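Local coordinates for protein geranyltranstransferase (Roseobacter denitrificans, PDB 4LLS) that probably condenses isopentenyl diphosphate with allylic diphosphates to build longer prenyl diphosphates, as farnesyl and geranylgeranyl diphosphate synthases do, at residues E83-Y97 with L135-S149. Residues are numbered along the deposited sequence; the frame is centred on the assembly and turned at random.
Sequences EAIWSATAIEALHAY and LQTLAFELVTHPGAS. With IPE (3-methylbut-3-enyl trihydrogen diphosphate), chain C.
Helices 83-97 and 135-144 pack antiparallel, with A90 and A139 nearest each other at the centre; the axes of the two segments approach to 7.6 Å and their directions differ by 167°. Small residues allow this: A139 CB sits 3.3 Å from A90 O, and A93 CB touches L135 O. L142 fills the next layer, one methyl on T89 CG2 and the other, CD2, 3.7 Å from W86 CE3. The chain leaves the second helix at H145 and turns back across one face of W86. The H145 imidazole stacks face to face on the six-membered ring of W86, centroids 3.9 Å apart and planes 12° from parallel; its chi1 of -172° swings CG away from the backbone N and over the indole. G147 CA lies over the five-membered ring on the same face, a CH-pi contact, and G147 N donates to H145 ND1 at 2.9 Å, near the imidazole plane, which helps hold the rotation of that ring. H38 meets W86 edge-to-face. A leucine in place of W86 would probably leave the H145 ring without its stacking partner and open a gap beside G147 and L142. At this end two waters join the segments: one donates to E83 O and A148 O and accepts from S87 OG, the other links E83 OE1 to A148 O. At the far end Q136 runs alongside Y97, its CB 3.8 Å from the ring centroid and its amide nearly parallel to the ring, while its OE1 bonds T137 of the second subunit. H95 takes no part in the pairing; its NE2 donates to IPE O3B at 2.8 Å. The contact is thus apolar and aromatic, with water supplying its polar links, and it joins a substrate-binding helix of the all-helical prenyl synthase fold to a helix of the dimer interface.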
ATOM      1  N   GLU A  83     -19.395   4.569  11.561  1.00 17.45           N
ATOM      2  CA  GLU A  83     -18.411   3.481  11.465  1.00 16.96           C
ATOM      3  C   GLU A  83     -18.057   3.202   9.996  1.00 14.87           C
ATOM      4  O   GLU A  83     -16.877   3.115   9.614  1.00 13.96           O
ATOM      5  CB  GLU A  83     -18.883   2.187  12.111  1.00 21.15           C
ATOM      6  CG  GLU A  83     -18.972   2.339  13.617  1.00 24.63           C
ATOM      7  CD  GLU A  83     -19.678   1.204  14.295  1.00 26.36           C
ATOM      8  OE1 GLU A  83     -19.778   0.101  13.735  1.00 25.90           O
ATOM      9  OE2 GLU A  83     -20.067   1.434  15.471  1.00 39.42           O
ATOM     10  N   ALA A  84     -19.073   3.124   9.143  1.00 14.99           N
ATOM     11  CA  ALA A  84     -18.866   2.667   7.779  1.00 14.23           C
ATOM     12  C   ALA A  84     -18.005   3.650   7.008  1.00 14.23           C
ATOM     13  O   ALA A  84     -17.311   3.251   6.079  1.00 11.97           O
ATOM     14  CB  ALA A  84     -20.202   2.496   7.093  1.00 13.84           C
ATOM     15  N   ILE A  85     -18.055   4.934   7.346  1.00 13.09           N
ATOM     16  CA  ILE A  85     -17.250   5.953   6.650  1.00 11.78           C
ATOM     17  C   ILE A  85     -15.751   5.580   6.605  1.00 12.20           C
ATOM     18  O   ILE A  85     -15.048   5.968   5.676  1.00 12.18           O
ATOM     19  CB  ILE A  85     -17.483   7.359   7.237  1.00 13.47           C
ATOM     20  CG1 ILE A  85     -16.932   8.413   6.309  1.00 13.20           C
ATOM     21  CG2 ILE A  85     -16.897   7.488   8.641  1.00 14.46           C
ATOM     22  CD1 ILE A  85     -17.537   8.473   4.922  1.00 15.24           C
ATOM     23  N   TRP A  86     -15.230   4.927   7.655  1.00 12.11           N
ATOM     24  CA  TRP A  86     -13.819   4.576   7.675  1.00 12.64           C
ATOM     25  C   TRP A  86     -13.505   3.636   6.506  1.00 11.31           C
ATOM     26  O   TRP A  86     -12.483   3.810   5.816  1.00 11.70           O
ATOM     27  CB  TRP A  86     -13.431   3.954   9.014  1.00 11.68           C
ATOM     28  CG  TRP A  86     -13.493   4.945  10.143  1.00 13.36           C
ATOM     29  CD1 TRP A  86     -14.568   5.236  10.921  1.00 14.39           C
ATOM     30  CD2 TRP A  86     -12.463   5.850  10.508  1.00 13.27           C
ATOM     31  NE1 TRP A  86     -14.271   6.319  11.750  1.00 16.50           N
ATOM     32  CE2 TRP A  86     -12.984   6.720  11.507  1.00 15.57           C
ATOM     33  CE3 TRP A  86     -11.165   6.071  10.030  1.00 14.91           C
ATOM     34  CZ2 TRP A  86     -12.232   7.753  12.053  1.00 15.30           C
ATOM     35  CZ3 TRP A  86     -10.424   7.059  10.595  1.00 15.83           C
ATOM     36  CH2 TRP A  86     -10.944   7.878  11.621  1.00 16.13           C
ATOM     37  N   SER A  87     -14.302   2.587   6.347  1.00 11.37           N
ATOM     38  CA  SER A  87     -14.079   1.624   5.275  1.00 10.83           C
ATOM     39  C   SER A  87     -14.396   2.224   3.905  1.00 11.40           C
ATOM     40  O   SER A  87     -13.735   1.911   2.896  1.00 10.94           O
ATOM     41  CB  SER A  87     -14.943   0.403   5.502  1.00 12.34           C
ATOM     42  OG  SER A  87     -14.472  -0.347   6.585  1.00 13.97           O
ATOM     43  N   ALA A  88     -15.370   3.107   3.832  1.00 11.31           N
ATOM     44  CA  ALA A  88     -15.673   3.787   2.579  1.00 10.91           C
ATOM     45  C   ALA A  88     -14.516   4.656   2.115  1.00  9.89           C
ATOM     46  O   ALA A  88     -14.186   4.705   0.917  1.00 10.76           O
ATOM     47  CB  ALA A  88     -16.964   4.635   2.721  1.00 10.50           C
ATOM     48  N   THR A  89     -13.967   5.452   3.030  1.00 10.26           N
ATOM     49  CA  THR A  89     -12.805   6.255   2.740  1.00 10.14           C
ATOM     50  C   THR A  89     -11.596   5.380   2.413  1.00 11.48           C
ATOM     51  O   THR A  89     -10.826   5.705   1.512  1.00 10.75           O
ATOM     52  CB  THR A  89     -12.554   7.257   3.874  1.00 12.44           C
ATOM     53  OG1 THR A  89     -13.799   7.970   4.117  1.00 12.87           O
ATOM     54  CG2 THR A  89     -11.506   8.234   3.544  1.00 11.55           C
ATOM     55  N   ALA A  90     -11.454   4.271   3.124  1.00 10.18           N
ATOM     56  CA  ALA A  90     -10.342   3.347   2.852  1.00 10.02           C
ATOM     57  C   ALA A  90     -10.351   2.875   1.411  1.00 10.26           C
ATOM     58  O   ALA A  90      -9.313   2.883   0.749  1.00 10.57           O
ATOM     59  CB  ALA A  90     -10.382   2.165   3.797  1.00  9.81           C
ATOM     60  N   ILE A  91     -11.487   2.397   0.930  1.00  9.88           N
ATOM     61  CA  ILE A  91     -11.489   1.861  -0.436  1.00  9.99           C
ATOM     62  C   ILE A  91     -11.273   2.982  -1.444  1.00  9.35           C
ATOM     63  O   ILE A  91     -10.644   2.753  -2.491  1.00 10.01           O
ATOM     64  CB  ILE A  91     -12.735   1.017  -0.725  1.00  9.81           C
ATOM     65  CG1 ILE A  91     -12.496   0.196  -1.984  1.00 10.74           C
ATOM     66  CG2 ILE A  91     -14.006   1.854  -0.823  1.00 10.69           C
ATOM     67  CD1 ILE A  91     -11.383  -0.837  -1.898  1.00 10.31           C
ATOM     68  N   GLU A  92     -11.800   4.176  -1.172  1.00  9.04           N
ATOM     69  CA  GLU A  92     -11.496   5.325  -2.018  1.00 10.24           C
ATOM     70  C   GLU A  92     -10.003   5.720  -2.042  1.00  9.65           C
ATOM     71  O   GLU A  92      -9.462   6.117  -3.083  1.00 10.76           O
ATOM     72  CB  GLU A  92     -12.359   6.505  -1.663  1.00 10.73           C
ATOM     73  CG  GLU A  92     -13.798   6.265  -2.033  1.00 10.92           C
ATOM     74  CD  GLU A  92     -14.100   6.283  -3.528  1.00 12.07           C
ATOM     75  OE1 GLU A  92     -13.446   7.085  -4.258  1.00 13.53           O
ATOM     76  OE2 GLU A  92     -15.031   5.557  -3.960  1.00 12.77           O
ATOM     77  N   ALA A  93      -9.327   5.552  -0.910  1.00 10.00           N
ATOM     78  CA  ALA A  93      -7.882   5.778  -0.859  1.00  9.96           C
ATOM     79  C   ALA A  93      -7.131   4.740  -1.681  1.00 11.05           C
ATOM     80  O   ALA A  93      -6.201   5.046  -2.439  1.00 10.18           O
ATOM     81  CB  ALA A  93      -7.396   5.753   0.570  1.00 10.77           C
ATOM     82  N   LEU A  94      -7.525   3.484  -1.562  1.00  9.37           N
ATOM     83  CA  LEU A  94      -6.901   2.390  -2.319  1.00  9.66           C
ATOM     84  C   LEU A  94      -7.124   2.646  -3.817  1.00 10.58           C
ATOM     85  O   LEU A  94      -6.165   2.603  -4.609  1.00  9.82           O
ATOM     86  CB  LEU A  94      -7.482   1.049  -1.875  1.00  9.31           C
ATOM     87  CG  LEU A  94      -6.691  -0.256  -2.122  1.00 11.23           C
ATOM     88  CD1 LEU A  94      -6.351  -0.487  -3.595  1.00 11.06           C
ATOM     89  CD2 LEU A  94      -5.453  -0.306  -1.258  1.00 11.61           C
ATOM     90  N   HIS A  95      -8.354   2.845  -4.221  1.00  9.94           N
ATOM     91  CA  HIS A  95      -8.674   3.162  -5.599  1.00 10.32           C
ATOM     92  C   HIS A  95      -7.837   4.332  -6.075  1.00 10.08           C
ATOM     93  O   HIS A  95      -7.284   4.311  -7.197  1.00 10.19           O
ATOM     94  CB  HIS A  95     -10.163   3.412  -5.647  1.00 10.61           C
ATOM     95  CG  HIS A  95     -10.663   3.944  -6.938  1.00 13.46           C
ATOM     96  ND1 HIS A  95     -10.605   3.235  -8.112  1.00 12.36           N
ATOM     97  CD2 HIS A  95     -11.386   5.056  -7.197  1.00 11.64           C
ATOM     98  CE1 HIS A  95     -11.204   3.934  -9.069  1.00 12.20           C
ATOM     99  NE2 HIS A  95     -11.700   5.033  -8.533  1.00 11.58           N
ATOM    100  N   ALA A  96      -7.795   5.403  -5.301  1.00  9.36           N
ATOM    101  CA  ALA A  96      -7.044   6.586  -5.718  1.00 10.68           C
ATOM    102  C   ALA A  96      -5.598   6.243  -5.951  1.00 10.03           C
ATOM    103  O   ALA A  96      -4.999   6.727  -6.935  1.00 12.05           O
ATOM    104  CB  ALA A  96      -7.143   7.706  -4.719  1.00 10.95           C
ATOM    105  N   TYR A  97      -5.003   5.450  -5.086  1.00 11.13           N
ATOM    106  CA  TYR A  97      -3.586   5.084  -5.247  1.00 11.61           C
ATOM    107  C   TYR A  97      -3.407   4.379  -6.578  1.00 12.00           C
ATOM    108  O   TYR A  97      -2.449   4.686  -7.347  1.00 12.23           O
ATOM    109  CB  TYR A  97      -3.094   4.202  -4.073  1.00 11.21           C
ATOM    110  CG  TYR A  97      -2.562   2.848  -4.448  1.00 10.42           C
ATOM    111  CD1 TYR A  97      -1.345   2.701  -5.110  1.00 12.75           C
ATOM    112  CD2 TYR A  97      -3.182   1.702  -4.033  1.00 10.86           C
ATOM    113  CE1 TYR A  97      -0.903   1.457  -5.479  1.00 13.61           C
ATOM    114  CE2 TYR A  97      -2.656   0.449  -4.258  1.00 10.66           C
ATOM    115  CZ  TYR A  97      -1.518   0.322  -5.013  1.00 12.40           C
ATOM    116  OH  TYR A  97      -1.048  -0.917  -5.398  1.00 13.16           O
ATOM    117  N   LEU A 135      -1.001   6.541  -0.125  1.00 10.85           N
ATOM    118  CA  LEU A 135      -2.448   6.337  -0.193  1.00  9.75           C
ATOM    119  C   LEU A 135      -2.820   4.880   0.010  1.00 10.77           C
ATOM    120  O   LEU A 135      -3.829   4.590   0.658  1.00 10.67           O
ATOM    121  CB  LEU A 135      -3.026   6.881  -1.499  1.00 10.54           C
ATOM    122  CG  LEU A 135      -3.194   8.406  -1.563  1.00 12.46           C
ATOM    123  CD1 LEU A 135      -3.510   8.813  -2.987  1.00 14.00           C
ATOM    124  CD2 LEU A 135      -4.253   8.892  -0.593  1.00 13.68           C
ATOM    125  N   GLN A 136      -2.019   3.972  -0.513  1.00  9.87           N
ATOM    126  CA  GLN A 136      -2.214   2.579  -0.194  1.00 10.75           C
ATOM    127  C   GLN A 136      -2.110   2.394   1.325  1.00 10.39           C
ATOM    128  O   GLN A 136      -2.944   1.728   1.971  1.00  9.52           O
ATOM    129  CB  GLN A 136      -1.294   1.639  -0.954  1.00 11.20           C
ATOM    130  CG  GLN A 136      -1.535   0.187  -0.472  1.00 10.43           C
ATOM    131  CD  GLN A 136      -0.768  -0.952  -1.097  1.00 12.72           C
ATOM    132  OE1 GLN A 136      -0.959  -2.087  -0.678  1.00 14.47           O
ATOM    133  NE2 GLN A 136       0.083  -0.690  -2.048  1.00 12.84           N
ATOM    134  N   THR A 137      -1.084   2.981   1.938  1.00 10.44           N
ATOM    135  CA  THR A 137      -0.874   2.820   3.352  1.00  9.63           C
ATOM    136  C   THR A 137      -2.067   3.388   4.141  1.00  9.79           C
ATOM    137  O   THR A 137      -2.563   2.782   5.103  1.00 11.10           O
ATOM    138  CB  THR A 137       0.409   3.504   3.829  1.00  9.55           C
ATOM    139  OG1 THR A 137       1.454   3.254   2.883  1.00 11.27           O
ATOM    140  CG2 THR A 137       0.771   2.987   5.195  1.00 11.68           C
ATOM    141  N   LEU A 138      -2.559   4.522   3.658  1.00 10.03           N
ATOM    142  CA  LEU A 138      -3.648   5.216   4.330  1.00 10.63           C
ATOM    143  C   LEU A 138      -4.920   4.326   4.293  1.00 10.44           C
ATOM    144  O   LEU A 138      -5.679   4.253   5.256  1.00 10.99           O
ATOM    145  CB  LEU A 138      -3.922   6.549   3.648  1.00 11.42           C
ATOM    146  CG  LEU A 138      -5.012   7.366   4.325  1.00 11.78           C
ATOM    147  CD1 LEU A 138      -4.531   7.828   5.703  1.00 17.20           C
ATOM    148  CD2 LEU A 138      -5.371   8.572   3.461  1.00 13.43           C
ATOM    149  N   ALA A 139      -5.162   3.595   3.197  1.00 10.46           N
ATOM    150  CA  ALA A 139      -6.300   2.691   3.135  1.00 11.23           C
ATOM    151  C   ALA A 139      -6.280   1.709   4.297  1.00  9.07           C
ATOM    152  O   ALA A 139      -7.303   1.443   4.943  1.00 10.18           O
ATOM    153  CB  ALA A 139      -6.297   1.950   1.803  1.00 10.52           C
ATOM    154  N   PHE A 140      -5.118   1.121   4.560  1.00  9.61           N
ATOM    155  CA  PHE A 140      -5.001   0.185   5.653  1.00 10.66           C
ATOM    156  C   PHE A 140      -5.094   0.837   7.031  1.00 10.93           C
ATOM    157  O   PHE A 140      -5.688   0.249   7.930  1.00 10.81           O
ATOM    158  CB  PHE A 140      -3.723  -0.636   5.496  1.00  9.85           C
ATOM    159  CG  PHE A 140      -3.818  -1.644   4.380  1.00  9.52           C
ATOM    160  CD1 PHE A 140      -3.202  -1.430   3.162  1.00 10.23           C
ATOM    161  CD2 PHE A 140      -4.530  -2.809   4.553  1.00 10.99           C
ATOM    162  CE1 PHE A 140      -3.383  -2.298   2.123  1.00 12.74           C
ATOM    163  CE2 PHE A 140      -4.702  -3.677   3.518  1.00 12.74           C
ATOM    164  CZ  PHE A 140      -4.132  -3.429   2.301  1.00 13.57           C
ATOM    165  N   GLU A 141      -4.624   2.069   7.175  1.00  9.88           N
ATOM    166  CA  GLU A 141      -4.812   2.822   8.411  1.00 10.92           C
ATOM    167  C   GLU A 141      -6.286   3.043   8.673  1.00 12.77           C
ATOM    168  O   GLU A 141      -6.770   2.828   9.784  1.00 12.41           O
ATOM    169  CB  GLU A 141      -4.070   4.138   8.356  1.00 10.63           C
ATOM    170  CG  GLU A 141      -4.254   4.964   9.617  1.00 13.40           C
ATOM    171  CD  GLU A 141      -3.349   6.187   9.723  1.00 16.43           C
ATOM    172  OE1 GLU A 141      -2.572   6.453   8.801  1.00 15.20           O
ATOM    173  OE2 GLU A 141      -3.483   6.971  10.712  1.00 17.85           O
ATOM    174  N   LEU A 142      -7.020   3.415   7.632  1.00 11.61           N
ATOM    175  CA  LEU A 142      -8.440   3.747   7.781  1.00 10.78           C
ATOM    176  C   LEU A 142      -9.297   2.531   8.168  1.00 10.65           C
ATOM    177  O   LEU A 142     -10.194   2.641   9.003  1.00 11.94           O
ATOM    178  CB  LEU A 142      -8.944   4.427   6.517  1.00 11.52           C
ATOM    179  CG  LEU A 142      -8.352   5.798   6.230  1.00 12.52           C
ATOM    180  CD1 LEU A 142      -8.695   6.282   4.858  1.00 14.80           C
ATOM    181  CD2 LEU A 142      -8.834   6.771   7.294  1.00 17.87           C
ATOM    182  N   VAL A 143      -9.033   1.362   7.587  1.00 11.80           N
ATOM    183  CA  VAL A 143      -9.854   0.201   7.863  1.00 12.80           C
ATOM    184  C   VAL A 143      -9.533  -0.433   9.205  1.00 12.46           C
ATOM    185  O   VAL A 143     -10.375  -1.177   9.760  1.00 14.73           O
ATOM    186  CB  VAL A 143      -9.778  -0.774   6.665  1.00 15.07           C
ATOM    187  CG1 VAL A 143      -8.527  -1.606   6.634  1.00 12.17           C
ATOM    188  CG2 VAL A 143     -11.046  -1.564   6.469  1.00 20.83           C
ATOM    189  N   THR A 144      -8.354  -0.173   9.777  1.00 12.22           N
ATOM    190  CA  THR A 144      -7.975  -0.748  11.037  1.00 13.20           C
ATOM    191  C   THR A 144      -8.110   0.211  12.207  1.00 12.53           C
ATOM    192  O   THR A 144      -7.929  -0.175  13.366  1.00 14.78           O
ATOM    193  CB  THR A 144      -6.564  -1.368  11.000  1.00 12.37           C
ATOM    194  OG1 THR A 144      -5.595  -0.388  10.658  1.00 12.85           O
ATOM    195  CG2 THR A 144      -6.508  -2.557  10.055  1.00 12.98           C
ATOM    196  N   HIS A 145      -8.375   1.474  11.897  1.00 14.07           N
ATOM    197  CA  HIS A 145      -8.657   2.465  12.927  1.00 13.45           C
ATOM    198  C   HIS A 145      -9.811   1.958  13.786  1.00 14.79           C
ATOM    199  O   HIS A 145     -10.745   1.365  13.270  1.00 13.25           O
ATOM    200  CB  HIS A 145      -9.013   3.744  12.241  1.00 13.45           C
ATOM    201  CG  HIS A 145      -9.143   4.897  13.174  1.00 15.48           C
ATOM    202  ND1 HIS A 145     -10.234   5.039  13.984  1.00 16.72           N
ATOM    203  CD2 HIS A 145      -8.376   5.996  13.352  1.00 19.23           C
ATOM    204  CE1 HIS A 145     -10.107   6.157  14.683  1.00 16.00           C
ATOM    205  NE2 HIS A 145      -8.985   6.755  14.325  1.00 19.75           N
ATOM    206  N   PRO A 146      -9.761   2.214  15.101  1.00 15.59           N
ATOM    207  CA  PRO A 146     -10.804   1.672  15.961  1.00 16.43           C
ATOM    208  C   PRO A 146     -12.221   2.173  15.627  1.00 15.71           C
ATOM    209  O   PRO A 146     -13.211   1.481  15.956  1.00 19.95           O
ATOM    210  CB  PRO A 146     -10.382   2.111  17.370  1.00 19.13           C
ATOM    211  CG  PRO A 146      -9.254   3.051  17.221  1.00 21.23           C
ATOM    212  CD  PRO A 146      -8.660   2.846  15.839  1.00 17.63           C
ATOM    213  N   GLY A 147     -12.304   3.296  14.954  1.00 15.63           N
ATOM    214  CA  GLY A 147     -13.595   3.844  14.565  1.00 16.24           C
ATOM    215  C   GLY A 147     -14.287   3.001  13.519  1.00 17.51           C
ATOM    216  O   GLY A 147     -15.506   3.074  13.371  1.00 17.98           O
ATOM    217  N   ALA A 148     -13.534   2.151  12.825  1.00 14.11           N
ATOM    218  CA  ALA A 148     -14.114   1.372  11.716  1.00 13.10           C
ATOM    219  C   ALA A 148     -15.100   0.315  12.157  1.00 14.73           C
ATOM    220  O   ALA A 148     -15.961  -0.107  11.362  1.00 17.48           O
ATOM    221  CB  ALA A 148     -13.006   0.725  10.838  1.00 13.81           C
ATOM    222  N   SER A 149     -14.867  -0.233  13.354  1.00 15.11           N
ATOM    223  CA  SER A 149     -15.734  -1.259  13.932  1.00 15.58           C
ATOM    224  C   SER A 149     -15.364  -1.411  15.396  1.00 16.21           C
ATOM    225  O   SER A 149     -14.164  -1.443  15.727  1.00 16.46           O
ATOM    226  CB  SER A 149     -15.580  -2.604  13.230  1.00 16.13           C
ATOM    227  OG  SER A 149     -16.339  -3.638  13.840  1.00 16.82           O
TER
HETATM  228  C1  IPE C 301     -11.789   4.530 -13.109  1.00 17.45           C
HETATM  229  O1  IPE C 301     -12.765   4.268 -12.081  1.00 12.82           O
HETATM  230  C2  IPE C 301     -10.797   3.372 -13.139  1.00 17.97           C
HETATM  231  C3  IPE C 301     -11.491   2.067 -13.437  1.00 19.84           C
HETATM  232  C4  IPE C 301     -11.422   1.032 -12.601  1.00 20.26           C
HETATM  233  C5  IPE C 301     -12.147   1.866 -14.768  1.00 20.36           C
HETATM  234  PA  IPE C 301     -13.994   5.265 -11.888  1.00 12.63           P
HETATM  235  O1A IPE C 301     -14.713   5.473 -13.229  1.00 13.55           O
HETATM  236  O2A IPE C 301     -14.796   4.724 -10.792  1.00 12.59           O
HETATM  237  O3A IPE C 301     -13.325   6.629 -11.432  1.00 12.38           O
HETATM  238  PB  IPE C 301     -13.673   7.836 -10.407  1.00 12.01           P
HETATM  239  O1B IPE C 301     -12.999   9.064 -10.998  1.00 12.75           O
HETATM  240  O2B IPE C 301     -15.168   7.976 -10.352  1.00 13.16           O
HETATM  241  O3B IPE C 301     -13.112   7.347  -9.093  1.00 12.79           O
HETATM  242  O   HOH W   1     -15.901   0.721   8.674  1.00 13.94           O
HETATM  243  O   HOH W   2     -18.671  -1.082  11.709  1.00 23.11           O